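Acetyltransferase (Brucella abortus str. 2308 A, PDB 4ZBG) binds acetyl-CoA and, as a GNAT-family N-acetyltransferase, probably transfers its acetyl group to an amine of a substrate not yet identified. Local coordinates at residues 18-26 with 58-68; 79-87 with 112-122. All coordinates share one frame; numbering follows the deposited sequence.

Contact 1. Residues 18-26 with 58-68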
loop_
_atom_site.group_PDB
_atom_site.type_symbol
_atom_site.label_atom_id
_atom_site.label_comp_id
_atom_site.label_asym_id
_atom_site.label_seq_id
_atom_site.Cartn_x
_atom_site.Cartn_y
_atom_site.Cartn_z
ATOM N N ASP A 18 -13.355 -9.747 -2.330
ATOM C CA ASP A 18 -12.097 -9.661 -3.082
ATOM C C ASP A 18 -10.908 -10.337 -2.403
ATOM O O ASP A 18 -9.832 -10.404 -2.994
ATOM C CB ASP A 18 -11.658 -8.200 -3.278
ATOM C CG ASP A 18 -12.624 -7.374 -4.098
ATOM O OD1 ASP A 18 -13.225 -7.889 -5.059
ATOM O OD2 ASP A 18 -12.753 -6.173 -3.793
ATOM N N ALA A 19 -11.073 -10.779 -1.156
ATOM C CA ALA A 19 -9.921 -11.129 -0.324
ATOM C C ALA A 19 -9.032 -12.208 -0.943
ATOM O O ALA A 19 -7.804 -12.093 -0.934
ATOM C CB ALA A 19 -10.372 -11.534 1.079
ATOM N N ALA A 20 -9.640 -13.256 -1.483
ATOM C CA ALA A 20 -8.860 -14.355 -2.036
ATOM C C ALA A 20 -8.075 -13.888 -3.244
ATOM O O ALA A 20 -6.896 -14.178 -3.376
ATOM C CB ALA A 20 -9.760 -15.533 -2.395
ATOM N N GLU A 21 -8.728 -13.150 -4.131
ATOM C CA GLU A 21 -8.053 -12.689 -5.332
ATOM C C GLU A 21 -6.945 -11.671 -5.045
ATOM O O GLU A 21 -5.887 -11.692 -5.680
ATOM C CB GLU A 21 -9.051 -12.114 -6.316
ATOM C CG GLU A 21 -8.429 -11.886 -7.649
ATOM C CD GLU A 21 -9.439 -11.739 -8.752
ATOM O OE1 GLU A 21 -10.645 -11.959 -8.515
ATOM O OE2 GLU A 21 -9.018 -11.421 -9.866
ATOM N N ILE A 22 -7.185 -10.771 -4.097
ATOM C CA ILE A 22 -6.150 -9.833 -3.678
ATOM C C ILE A 22 -4.922 -10.611 -3.219
ATOM O O ILE A 22 -3.788 -10.269 -3.563
ATOM C CB ILE A 22 -6.665 -8.898 -2.564
ATOM C CG1 ILE A 22 -7.638 -7.864 -3.136
ATOM C CG2 ILE A 22 -5.500 -8.226 -1.830
ATOM C CD1 ILE A 22 -8.396 -7.095 -2.080
ATOM N N ARG A 23 -5.140 -11.656 -2.429
ATOM C CA ARG A 23 -4.011 -12.413 -1.918
ATOM C C ARG A 23 -3.296 -13.172 -3.031
ATOM O O ARG A 23 -2.078 -13.258 -3.048
ATOM C CB ARG A 23 -4.441 -13.349 -0.791
ATOM C CG ARG A 23 -3.285 -14.129 -0.200
ATOM C CD ARG A 23 -3.589 -14.533 1.212
ATOM N NE ARG A 23 -2.532 -15.368 1.766
ATOM C CZ ARG A 23 -2.439 -15.690 3.048
ATOM N NH1 ARG A 23 -3.304 -15.201 3.932
ATOM N NH2 ARG A 23 -1.456 -16.482 3.445
ATOM N N GLN A 24 -4.057 -13.672 -3.995
ATOM C CA GLN A 24 -3.463 -14.346 -5.148
ATOM C C GLN A 24 -2.567 -13.403 -5.957
ATOM O O GLN A 24 -1.461 -13.764 -6.355
ATOM C CB GLN A 24 -4.566 -14.913 -6.037
ATOM C CG GLN A 24 -4.079 -15.621 -7.286
ATOM C CD GLN A 24 -5.210 -15.956 -8.249
ATOM O OE1 GLN A 24 -6.392 -15.835 -7.912
ATOM N NE2 GLN A 24 -4.851 -16.368 -9.459
ATOM N N VAL A 25 -3.045 -12.189 -6.197
ATOM C CA VAL A 25 -2.254 -11.208 -6.927
ATOM C C VAL A 25 -0.990 -10.829 -6.146
ATOM O O VAL A 25 0.111 -10.761 -6.703
ATOM C CB VAL A 25 -3.106 -9.975 -7.265
ATOM C CG1 VAL A 25 -2.236 -8.873 -7.823
ATOM C CG2 VAL A 25 -4.204 -10.359 -8.260
ATOM N N THR A 26 -1.160 -10.585 -4.853
ATOM C CA THR A 26 -0.051 -10.217 -3.994
ATOM C C THR A 26 1.003 -11.321 -4.022
ATOM O O THR A 26 2.197 -11.065 -4.206
ATOM C CB THR A 26 -0.539 -10.008 -2.547
ATOM O OG1 THR A 26 -1.505 -8.957 -2.526
ATOM C CG2 THR A 26 0.593 -9.642 -1.626
ATOM N N VAL A 58 -8.102 -1.840 -5.224
ATOM C CA VAL A 58 -7.787 -2.747 -6.315
ATOM C C VAL A 58 -7.924 -2.036 -7.652
ATOM O O VAL A 58 -8.752 -1.134 -7.815
ATOM C CB VAL A 58 -8.647 -4.023 -6.292
ATOM C CG1 VAL A 58 -8.339 -4.862 -5.063
ATOM C CG2 VAL A 58 -10.137 -3.680 -6.393
ATOM N N ALA A 59 -7.096 -2.451 -8.603
ATOM C CA ALA A 59 -7.262 -2.115 -10.004
ATOM C C ALA A 59 -7.920 -3.328 -10.644
ATOM O O ALA A 59 -7.391 -4.435 -10.566
ATOM C CB ALA A 59 -5.922 -1.858 -10.642
ATOM N N GLU A 60 -9.067 -3.115 -11.282
ATOM C CA GLU A 60 -9.884 -4.195 -11.813
ATOM C C GLU A 60 -10.138 -3.957 -13.295
ATOM O O GLU A 60 -10.400 -2.827 -13.729
ATOM C CB GLU A 60 -11.212 -4.226 -11.055
ATOM C CG GLU A 60 -12.181 -5.339 -11.416
ATOM C CD GLU A 60 -13.376 -5.338 -10.485
ATOM O OE1 GLU A 60 -13.955 -4.248 -10.282
ATOM O OE2 GLU A 60 -13.717 -6.406 -9.929
ATOM N N GLU A 61 -10.065 -5.028 -14.073
ATOM C CA GLU A 61 -10.362 -4.960 -15.495
ATOM C C GLU A 61 -10.980 -6.290 -15.891
ATOM O O GLU A 61 -10.438 -7.350 -15.558
ATOM C CB GLU A 61 -9.070 -4.717 -16.263
ATOM C CG GLU A 61 -9.231 -4.444 -17.738
ATOM C CD GLU A 61 -7.890 -4.278 -18.408
ATOM O OE1 GLU A 61 -7.424 -5.239 -19.043
ATOM O OE2 GLU A 61 -7.279 -3.197 -18.274
ATOM N N ASP A 62 -12.119 -6.242 -16.582
ATOM C CA ASP A 62 -12.839 -7.456 -16.975
ATOM C C ASP A 62 -13.109 -8.373 -15.780
ATOM O O ASP A 62 -13.060 -9.601 -15.896
ATOM C CB ASP A 62 -12.086 -8.201 -18.086
ATOM C CG ASP A 62 -12.097 -7.447 -19.399
ATOM O OD1 ASP A 62 -13.145 -6.854 -19.729
ATOM O OD2 ASP A 62 -11.064 -7.445 -20.099
ATOM N N GLY A 63 -13.386 -7.766 -14.629
ATOM C CA GLY A 63 -13.709 -8.511 -13.428
ATOM C C GLY A 63 -12.536 -9.162 -12.722
ATOM O O GLY A 63 -12.728 -9.869 -11.736
ATOM N N GLN A 64 -11.323 -8.919 -13.216
ATOM C CA GLN A 64 -10.109 -9.486 -12.630
ATOM C C GLN A 64 -9.327 -8.410 -11.884
ATOM O O GLN A 64 -9.196 -7.285 -12.368
ATOM C CB GLN A 64 -9.222 -10.086 -13.724
ATOM C CG GLN A 64 -7.917 -10.691 -13.207
ATOM C CD GLN A 64 -7.042 -11.257 -14.311
ATOM O OE1 GLN A 64 -6.490 -12.357 -14.192
ATOM N NE2 GLN A 64 -6.915 -10.519 -15.392
ATOM N N VAL A 65 -8.817 -8.755 -10.706
ATOM C CA VAL A 65 -7.926 -7.857 -9.976
ATOM C C VAL A 65 -6.560 -7.879 -10.647
ATOM O O VAL A 65 -5.922 -8.927 -10.721
ATOM C CB VAL A 65 -7.811 -8.234 -8.488
ATOM C CG1 VAL A 65 -6.781 -7.350 -7.801
ATOM C CG2 VAL A 65 -9.164 -8.129 -7.791
ATOM N N LEU A 66 -6.110 -6.729 -11.137
ATOM C CA LEU A 66 -4.788 -6.623 -11.748
ATOM C C LEU A 66 -3.728 -6.141 -10.768
ATOM O O LEU A 66 -2.543 -6.351 -10.988
ATOM C CB LEU A 66 -4.821 -5.649 -12.919
ATOM C CG LEU A 66 -5.770 -5.955 -14.069
ATOM C CD1 LEU A 66 -5.542 -4.924 -15.154
ATOM C CD2 LEU A 66 -5.557 -7.367 -14.602
ATOM N N GLY A 67 -4.157 -5.458 -9.714
ATOM C CA GLY A 67 -3.228 -4.871 -8.776
ATOM C C GLY A 67 -3.939 -4.500 -7.507
ATOM O O GLY A 67 -5.167 -4.388 -7.488
ATOM N N HIS A 68 -3.157 -4.305 -6.454
ATOM C CA HIS A 68 -3.685 -4.032 -5.133
ATOM C C HIS A 68 -2.710 -3.146 -4.363
ATOM O O HIS A 68 -1.491 -3.228 -4.554
ATOM C CB HIS A 68 -3.897 -5.338 -4.362
ATOM C CG HIS A 68 -4.245 -5.115 -2.930
ATOM N ND1 HIS A 68 -3.333 -5.268 -1.907
ATOM C CD2 HIS A 68 -5.395 -4.690 -2.357
ATOM C CE1 HIS A 68 -3.915 -4.960 -0.761
ATOM N NE2 HIS A 68 -5.167 -4.610 -1.009
HETATM O O HOH W 1 -6.399 -11.674 -10.424
HETATM O O HOH W 2 -12.136 -12.422 -10.935
HETATM O O HOH W 3 -0.670 -6.274 -2.229
#
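The carboxylate oxygen OE2 of E21 takes two bonds at the edge of the β-hairpin 58-68. The amide N of V65 donates to E21 OE2 over 2.8 Å with a fairly straight N-H, coming from well above the carboxylate plane, and a water donates both to the same oxygen and to V65 O. OE1 reaches the hairpin through a second water that also donates to G63 O. One helix side chain thus ties down the backbone where the type I' turn from E61 to Q64 runs into strand 64-68. E21 arrives there with CG anti to its backbone N (chi1 -169°) and an extended chain, sliding past V65 with CG 3.8 Å from V65 CG2.

The next residue, I22, sets its CG2 branch over the middle of the H68 imidazole, 3.5 Å from the ring centroid and only 7° off the normal, a CH-pi contact. Its other branch crosses V58 at about a right angle, with I22 CG1 3.6 Å from V58 CG1. One turn on from E21, V25 rests its CG2 3.3 Å from V65 O. A water in the plane of the H68 ring joins ND1 to T26 OG1, and that hydroxyl also donates to I22 O, which T26 N reaches from the opposite carbonyl face. NE2 of H68 is hydrogen-bonded to S56.

Opposite A59, strand 64-68 takes an extra residue: L66 N donates to A59 O, while G67 N reaches it only weakly, a classic β bulge. The contact packs the first helix of the GNAT fold on the antiparallel hairpin of the central sheet, the axis of segment 19-26 passing 8.1 Å from that of strand 64-68 at 70°. Helix 40-49 packs beside it, A19 touching R48 and T26 E40, and its V44 reaches H68.

Contact 2. Residues 79-87 with 112-122. With ACO (acetyl coenzyme *a), chain B.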
loop_
_atom_site.group_PDB
_atom_site.type_symbol
_atom_site.label_atom_id
_atom_site.label_comp_id
_atom_site.label_asym_id
_atom_site.label_seq_id
_atom_site.Cartn_x
_atom_site.Cartn_y
_atom_site.Cartn_z
ATOM N N ALA A 79 3.028 6.881 19.277
ATOM C CA ALA A 79 1.830 7.711 19.195
ATOM C C ALA A 79 1.156 7.642 17.832
ATOM O O ALA A 79 1.817 7.485 16.807
ATOM C CB ALA A 79 2.166 9.148 19.520
ATOM N N GLU A 80 -0.166 7.789 17.845
ATOM C CA GLU A 80 -0.969 7.924 16.641
ATOM C C GLU A 80 -1.005 9.400 16.248
ATOM O O GLU A 80 -1.532 10.240 16.978
ATOM C CB GLU A 80 -2.373 7.384 16.909
ATOM C CG GLU A 80 -2.356 5.931 17.379
ATOM C CD GLU A 80 -3.719 5.407 17.796
ATOM O OE1 GLU A 80 -4.575 6.217 18.214
ATOM O OE2 GLU A 80 -3.929 4.174 17.711
ATOM N N LYS A 81 -0.407 9.711 15.106
ATOM C CA LYS A 81 -0.223 11.092 14.683
ATOM C C LYS A 81 -0.713 11.328 13.256
ATOM O O LYS A 81 -0.329 12.300 12.618
ATOM C CB LYS A 81 1.254 11.475 14.803
ATOM C CG LYS A 81 1.844 11.212 16.186
ATOM C CD LYS A 81 3.276 11.732 16.321
ATOM C CE LYS A 81 3.348 13.252 16.348
ATOM N NZ LYS A 81 2.560 13.871 17.455
ATOM N N GLY A 82 -1.555 10.432 12.751
ATOM C CA GLY A 82 -2.118 10.611 11.425
ATOM C C GLY A 82 -1.194 10.190 10.298
ATOM O O GLY A 82 -1.384 10.597 9.154
ATOM N N TRP A 83 -0.207 9.360 10.622
ATOM C CA TRP A 83 0.734 8.849 9.634
ATOM C C TRP A 83 0.451 7.390 9.302
ATOM O O TRP A 83 0.044 6.602 10.171
ATOM C CB TRP A 83 2.180 9.039 10.109
ATOM C CG TRP A 83 2.639 10.448 9.901
ATOM C CD1 TRP A 83 2.290 11.551 10.633
ATOM C CD2 TRP A 83 3.495 10.916 8.854
ATOM N NE1 TRP A 83 2.881 12.674 10.100
ATOM C CE2 TRP A 83 3.624 12.309 9.008
ATOM C CE3 TRP A 83 4.154 10.290 7.788
ATOM C CZ2 TRP A 83 4.395 13.086 8.146
ATOM C CZ3 TRP A 83 4.919 11.060 6.934
ATOM C CH2 TRP A 83 5.037 12.445 7.121
ATOM N N TYR A 84 0.672 7.042 8.036
ATOM C CA TYR A 84 0.354 5.724 7.512
ATOM C C TYR A 84 1.562 5.160 6.796
ATOM O O TYR A 84 2.457 5.897 6.387
ATOM C CB TYR A 84 -0.873 5.813 6.586
ATOM C CG TYR A 84 -2.094 6.259 7.361
ATOM C CD1 TYR A 84 -2.361 7.615 7.558
ATOM C CD2 TYR A 84 -2.945 5.331 7.958
ATOM C CE1 TYR A 84 -3.448 8.026 8.307
ATOM C CE2 TYR A 84 -4.031 5.733 8.708
ATOM C CZ TYR A 84 -4.281 7.082 8.874
ATOM O OH TYR A 84 -5.366 7.495 9.619
ATOM N N GLY A 85 1.590 3.845 6.663
ATOM C CA GLY A 85 2.596 3.177 5.865
ATOM C C GLY A 85 1.957 2.619 4.617
ATOM O O GLY A 85 0.846 2.079 4.659
ATOM N N LEU A 86 2.652 2.777 3.500
ATOM C CA LEU A 86 2.210 2.242 2.223
ATOM C C LEU A 86 2.864 0.883 2.023
ATOM O O LEU A 86 4.091 0.779 2.032
ATOM C CB LEU A 86 2.624 3.191 1.091
ATOM C CG LEU A 86 2.138 2.888 -0.330
ATOM C CD1 LEU A 86 2.309 4.144 -1.163
ATOM C CD2 LEU A 86 2.864 1.708 -0.994
ATOM N N GLY A 87 2.054 -0.147 1.809
ATOM C CA GLY A 87 2.585 -1.443 1.442
ATOM C C GLY A 87 1.858 -2.606 2.081
ATOM O O GLY A 87 1.328 -2.490 3.184
ATOM N N LEU A 112 -6.069 9.071 1.194
ATOM C CA LEU A 112 -5.547 9.352 2.533
ATOM C C LEU A 112 -5.566 10.839 2.836
ATOM O O LEU A 112 -6.025 11.247 3.902
ATOM C CB LEU A 112 -4.115 8.862 2.691
ATOM C CG LEU A 112 -3.863 7.384 2.960
ATOM C CD1 LEU A 112 -2.371 7.181 3.172
ATOM C CD2 LEU A 112 -4.658 6.875 4.159
ATOM N N ARG A 113 -5.057 11.647 1.908
ATOM C CA ARG A 113 -5.056 13.086 2.105
ATOM C C ARG A 113 -6.488 13.584 2.306
ATOM O O ARG A 113 -6.751 14.398 3.198
ATOM C CB ARG A 113 -4.407 13.785 0.908
ATOM C CG ARG A 113 -4.144 15.259 1.136
ATOM C CD ARG A 113 -3.720 15.952 -0.143
ATOM N NE ARG A 113 -2.376 15.578 -0.574
ATOM C CZ ARG A 113 -1.277 16.259 -0.260
ATOM N NH1 ARG A 113 -1.360 17.346 0.497
ATOM N NH2 ARG A 113 -0.093 15.853 -0.701
ATOM N N GLY A 114 -7.403 13.077 1.490
ATOM C CA GLY A 114 -8.782 13.517 1.518
ATOM C C GLY A 114 -9.485 13.173 2.806
ATOM O O GLY A 114 -10.485 13.795 3.150
ATOM N N ALA A 115 -8.952 12.191 3.528
ATOM C CA ALA A 115 -9.557 11.748 4.777
ATOM C C ALA A 115 -8.892 12.365 6.005
ATOM O O ALA A 115 -9.246 12.031 7.129
ATOM C CB ALA A 115 -9.548 10.228 4.864
ATOM N N GLY A 116 -7.941 13.272 5.786
ATOM C CA GLY A 116 -7.313 14.007 6.870
ATOM C C GLY A 116 -5.973 13.487 7.368
ATOM O O GLY A 116 -5.505 13.917 8.421
ATOM N N ALA A 117 -5.353 12.567 6.634
ATOM C CA ALA A 117 -4.053 12.032 7.025
ATOM C C ALA A 117 -2.974 13.117 7.038
ATOM O O ALA A 117 -3.049 14.099 6.295
ATOM C CB ALA A 117 -3.651 10.896 6.104
ATOM N N ARG A 118 -1.964 12.925 7.878
ATOM C CA ARG A 118 -0.862 13.871 7.973
ATOM C C ARG A 118 0.346 13.464 7.134
ATOM O O ARG A 118 1.197 14.294 6.809
ATOM C CB ARG A 118 -0.457 14.038 9.434
ATOM C CG ARG A 118 -1.539 14.682 10.284
ATOM C CD ARG A 118 -1.453 16.195 10.237
ATOM N NE ARG A 118 -0.383 16.698 11.096
ATOM C CZ ARG A 118 -0.179 17.984 11.355
ATOM N NH1 ARG A 118 0.818 18.355 12.148
ATOM N NH2 ARG A 118 -0.974 18.897 10.819
ATOM N N GLY A 119 0.429 12.190 6.776
ATOM C CA GLY A 119 1.517 11.761 5.931
ATOM C C GLY A 119 1.579 10.273 5.699
ATOM O O GLY A 119 0.828 9.498 6.303
ATOM N N CYS A 120 2.505 9.879 4.831
ATOM C CA CYS A 120 2.716 8.485 4.498
ATOM C C CYS A 120 4.203 8.172 4.452
ATOM O O CYS A 120 5.002 8.998 4.011
ATOM C CB CYS A 120 2.092 8.190 3.139
ATOM S SG CYS A 120 1.930 6.445 2.739
ATOM N N VAL A 121 4.558 6.976 4.923
ATOM C CA VAL A 121 5.933 6.484 4.828
ATOM C C VAL A 121 5.953 5.173 4.077
ATOM O O VAL A 121 4.933 4.504 3.953
ATOM C CB VAL A 121 6.597 6.307 6.199
ATOM C CG1 VAL A 121 6.670 7.630 6.914
ATOM C CG2 VAL A 121 5.853 5.255 7.025
ATOM N N LEU A 122 7.125 4.806 3.571
ATOM C CA LEU A 122 7.295 3.504 2.934
ATOM C C LEU A 122 8.753 3.079 2.915
ATOM O O LEU A 122 9.655 3.901 3.098
ATOM C CB LEU A 122 6.725 3.507 1.516
ATOM C CG LEU A 122 7.335 4.444 0.469
ATOM C CD1 LEU A 122 8.629 3.922 -0.149
ATOM C CD2 LEU A 122 6.304 4.695 -0.621
HETATM N N1A ACO B . 6.276 3.746 -20.718
HETATM C C2A ACO B . 7.496 3.661 -20.201
HETATM N N3A ACO B . 7.699 3.261 -18.957
HETATM C C4A ACO B . 6.663 2.931 -18.177
HETATM C C5A ACO B . 5.383 3.008 -18.674
HETATM C C6A ACO B . 5.213 3.433 -20.000
HETATM N N6A ACO B . 3.887 3.528 -20.573
HETATM N N7A ACO B . 4.543 2.631 -17.702
HETATM C C8A ACO B . 5.281 2.339 -16.641
HETATM N N9A ACO B . 6.566 2.510 -16.902
HETATM C C1B ACO B . 7.683 2.294 -15.983
HETATM C C2B ACO B . 7.698 3.100 -14.917
HETATM O O2B ACO B . 8.290 4.393 -15.175
HETATM C C3B ACO B . 8.586 2.243 -13.796
HETATM O O3B ACO B . 9.997 2.290 -14.138
HETATM P P3B ACO B . 11.062 3.330 -13.434
HETATM O O7A ACO B . 12.403 2.996 -14.043
HETATM O O8A ACO B . 11.053 3.097 -11.943
HETATM O O9A ACO B . 10.614 4.735 -13.774
HETATM C C4B ACO B . 8.127 0.993 -13.911
HETATM O O4B ACO B . 7.491 0.889 -15.349
HETATM C C5B ACO B . 6.999 0.571 -12.953
HETATM O O5B ACO B . 6.050 1.604 -12.853
HETATM P P1A ACO B . 4.441 1.301 -12.867
HETATM O O1A ACO B . 3.985 0.746 -14.183
HETATM O O2A ACO B . 3.769 2.549 -12.367
HETATM O O3A ACO B . 4.247 0.202 -11.699
HETATM P P2A ACO B . 3.817 -1.345 -11.864
HETATM O O4A ACO B . 2.389 -1.448 -12.299
HETATM O O5A ACO B . 4.845 -2.107 -12.651
HETATM O O6A ACO B . 3.856 -1.774 -10.303
HETATM C CBP ACO B . 5.139 -2.675 -8.502
HETATM C CCP ACO B . 5.018 -1.552 -9.535
HETATM C CDP ACO B . 6.339 -2.369 -7.608
HETATM C CEP ACO B . 3.851 -2.707 -7.687
HETATM C CAP ACO B . 5.334 -4.001 -9.240
HETATM O OAP ACO B . 6.598 -3.983 -9.857
HETATM C C9P ACO B . 5.241 -5.236 -8.343
HETATM O O9P ACO B . 4.201 -5.727 -8.018
HETATM N N8P ACO B . 6.500 -5.783 -7.928
HETATM C C7P ACO B . 6.581 -6.963 -7.096
HETATM C C6P ACO B . 6.099 -6.683 -5.681
HETATM C C5P ACO B . 6.845 -5.519 -5.065
HETATM O O5P ACO B . 8.036 -5.482 -5.015
HETATM N N4P ACO B . 6.044 -4.454 -4.537
HETATM C C3P ACO B . 6.678 -3.303 -3.928
HETATM C C2P ACO B . 7.125 -3.620 -2.507
HETATM S S1P ACO B . 7.681 -2.089 -1.712
HETATM C C ACO B . 6.164 -1.321 -1.122
HETATM O O ACO B . 5.126 -1.900 -1.191
HETATM C CH3 ACO B . 6.282 0.083 -0.554
HETATM O O HOH W 4 0.659 14.781 13.498
#
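W83 lays one face of its indole on the backbone of G119, in the parallel strand pair that closes a β-α-β crossover of the GNAT fold (strand 83-91, helix 100-114, strand 119-122). G119 CA stands 3.4 Å from the centroid of the six-membered ring, nearly on its normal, and the absence of a side chain at G119 lets the indole lie directly on the backbone. R118 O lies over the same face toward the rim.

On the sheet face that carries Y84 and C120, the phenol ring of Y84 receives L112 CD2 over one face, 4.2 Å from its centroid, and A117 CB approaches Y84 CE1 at 3.6 Å. The end of the helix thus packs directly on the strand. Farther along, L86 CB touches C120 SG, and L86 and L122 run alongside each other, L86 CD1 4.1 Å from L122 CD2.

These side chains are held in register by backbone bonds: Y84 N to G119 O, V121 N to Y84 O and L86 N to V121 O, the last 2.9 Å long. A Schellman motif at G116 ends the helix and turns the chain toward strand 119-122. Strands 64-76 and 151-154 flank the pair, A154 touching W83 and F71 meeting L86 and L112.

Toward the cofactor, L86 O lies 3.5 Å from ACO CH3. At the far end G82 O accepts R118 N at 2.7 Å, the donor tilted 28° from the carbonyl plane, and G119 N more weakly.

Overall arrangement
Both contacts are built on one mixed sheet, in which strands 64-76 and 83-91 are antiparallel neighbours that follow each other in the chain. Contact 1 packs a helix on the hairpin at one end; contact 2 pairs parallel strands on the other side of the chain's centre. Their centres lie 23 Å apart, and their nearest atoms, about 7 Å apart, do not touch. Acetyl-CoA touches contact 2 alone of the two: L86 and G87 line its pocket beside the acetyl group, while the V25 side chain of contact 1 stays about 7 Å from it. G97, G99 and G101 bind the cofactor through their backbone N atoms.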